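Local structure of putative Acetyltransferase (Lactobacillus plantarum WCFS1, 3EFA) at residues A[51-54]-A[55-59]. The protein is a putative GNAT-family N-acetyltransferase that probably transfers the acetyl group of acetyl-CoA to an amine of a still unidentified substrate. Sequence-based numbering, arbitrary orientation.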
loop_
_atom_site.group_PDB
_atom_site.type_symbol
_atom_site.label_atom_id
_atom_site.label_comp_id
_atom_site.label_asym_id
_atom_site.label_seq_id
_atom_site.Cartn_x
_atom_site.Cartn_y
_atom_site.Cartn_z
ATOM N N LEU A 51 -13.850 7.228 -22.564
ATOM C CA LEU A 51 -15.090 6.684 -23.152
ATOM C C LEU A 51 -15.952 7.781 -23.806
ATOM O O LEU A 51 -16.324 8.767 -23.166
ATOM C CB LEU A 51 -15.905 5.887 -22.109
ATOM C CG LEU A 51 -17.115 5.033 -22.575
ATOM C CD1 LEU A 51 -17.391 3.817 -21.661
ATOM C CD2 LEU A 51 -18.423 5.856 -22.794
ATOM N N TYR A 52 -16.261 7.597 -25.087
ATOM C CA TYR A 52 -17.034 8.566 -25.886
ATOM C C TYR A 52 -18.431 8.020 -26.266
ATOM O O TYR A 52 -18.558 6.878 -26.745
ATOM C CB TYR A 52 -16.292 8.876 -27.191
ATOM C CG TYR A 52 -14.905 9.489 -27.058
ATOM C CD1 TYR A 52 -14.715 10.867 -27.197
ATOM C CD2 TYR A 52 -13.776 8.689 -26.834
ATOM C CE1 TYR A 52 -13.445 11.438 -27.090
ATOM C CE2 TYR A 52 -12.496 9.251 -26.730
ATOM C CZ TYR A 52 -12.339 10.630 -26.863
ATOM O OH TYR A 52 -11.079 11.205 -26.766
ATOM N N LEU A 53 -19.479 8.814 -26.062
ATOM C CA LEU A 53 -20.789 8.426 -26.595
ATOM C C LEU A 53 -20.830 8.790 -28.070
ATOM O O LEU A 53 -21.324 8.032 -28.902
ATOM C CB LEU A 53 -21.929 9.121 -25.864
ATOM C CG LEU A 53 -22.245 8.604 -24.468
ATOM C CD1 LEU A 53 -23.600 9.130 -24.033
ATOM C CD2 LEU A 53 -22.230 7.083 -24.449
ATOM N N GLN A 54 -20.305 9.971 -28.375
ATOM C CA GLN A 54 -20.113 10.404 -29.743
ATOM C C GLN A 54 -18.690 10.929 -29.820
ATOM O O GLN A 54 -18.031 11.093 -28.782
ATOM C CB GLN A 54 -21.099 11.515 -30.105
ATOM C CG GLN A 54 -22.538 11.252 -29.700
ATOM C CD GLN A 54 -23.396 12.500 -29.808
ATOM O OE1 GLN A 54 -22.943 13.543 -30.296
ATOM N NE2 GLN A 54 -24.638 12.406 -29.343
ATOM N N PRO A 55 -18.208 11.184 -31.046
ATOM C CA PRO A 55 -16.846 11.678 -31.294
ATOM C C PRO A 55 -16.610 13.056 -30.687
ATOM O O PRO A 55 -15.459 13.429 -30.425
ATOM C CB PRO A 55 -16.772 11.755 -32.827
ATOM C CG PRO A 55 -17.815 10.778 -33.307
ATOM C CD PRO A 55 -18.916 10.820 -32.289
ATOM N N ASP A 56 -17.684 13.810 -30.474
ATOM C CA ASP A 56 -17.562 15.111 -29.816
ATOM C C ASP A 56 -18.060 15.097 -28.364
ATOM O O ASP A 56 -18.326 16.155 -27.786
ATOM C CB ASP A 56 -18.251 16.233 -30.625
ATOM C CG ASP A 56 -19.759 16.002 -30.831
ATOM O OD1 ASP A 56 -20.280 14.913 -30.480
ATOM O OD2 ASP A 56 -20.426 16.925 -31.365
ATOM N N LEU A 57 -18.179 13.908 -27.778
ATOM C CA LEU A 57 -18.756 13.789 -26.441
ATOM C C LEU A 57 -18.058 12.764 -25.524
ATOM O O LEU A 57 -18.595 11.673 -25.261
ATOM C CB LEU A 57 -20.256 13.494 -26.544
ATOM C CG LEU A 57 -21.079 13.531 -25.255
ATOM C CD1 LEU A 57 -20.939 14.879 -24.563
ATOM C CD2 LEU A 57 -22.542 13.223 -25.560
ATOM N N PRO A 58 -16.865 13.121 -25.015
ATOM C CA PRO A 58 -16.251 12.252 -24.000
ATOM C C PRO A 58 -17.035 12.364 -22.691
ATOM O O PRO A 58 -17.449 13.478 -22.368
ATOM C CB PRO A 58 -14.846 12.839 -23.838
ATOM C CG PRO A 58 -14.966 14.279 -24.226
ATOM C CD PRO A 58 -16.123 14.382 -25.212
ATOM N N ILE A 59 -17.244 11.262 -21.967
ATOM C CA ILE A 59 -18.044 11.310 -20.730
ATOM C C ILE A 59 -17.390 10.741 -19.455
ATOM O O ILE A 59 -17.789 11.090 -18.334
ATOM C CB ILE A 59 -19.455 10.672 -20.901
ATOM C CG1 ILE A 59 -19.353 9.171 -21.165
ATOM C CG2 ILE A 59 -20.253 11.375 -21.995
ATOM C CD1 ILE A 59 -20.672 8.423 -20.928
#
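The turn of the beta hairpin between strands 48-52 and 57-66 brings Leu-51, Tyr-52 and Leu-53 against Leu-57, Pro-58 and Ile-59. A type I beta turn from Gln-54 to Leu-57 reverses the chain, with Pro-55 and Asp-56 at its corners. Leu-57 N closes the turn on Gln-54 O at 3.0 Å. Two further backbone bonds join the strands. Ile-59 N donates to Leu-51 O at 2.9 Å, almost straight at 168°. Leu-53 N reaches Leu-57 O at 3.1 Å and is more bent, with an angle of 153° at the hydrogen. Between them, Tyr-52 and Pro-58 form an antiparallel non-hydrogen-bonded pair. In such a pair the facing strand does not call on the backbone nitrogen, so Pro-58, which has no N-H, fits without losing a bond to 51-54. The Tyr-52 ring lies oblique to Pro-58, with CE1 3.8 Å from Pro-58 CB. Both side chains also touch Ala-17 of helix 12-29, and Tyr-52 OH is hydrogen-bonded to Asn-14 OD1 of that helix. The hairpin belongs to the N-terminal half of the mixed sheet of the GNAT fold, where strand 5-9 lies next to 48-52 and strand 71-79 next to 57-66. On the opposite face from Tyr-52, three aliphatic side chains gather. Ile-59 CG1 sits between its backbone N and carbonyl carbon (chi1 66°), which puts it beside Leu-51, and the extended chain beyond brings CD1 to both leucines. Leu-51 lies alongside, with CD2 3.8 Å from Ile-59 CG1. Leu-53 crosses it at about a right angle, CG to Ile-59 CD1 3.9 Å. Trp-88 of helix 88-102 touches all three. Leu-57 extends this apolar patch toward the turn, its CD2 4.2 Å from Leu-53 CB, and Tyr-83 packs on both of these leucines.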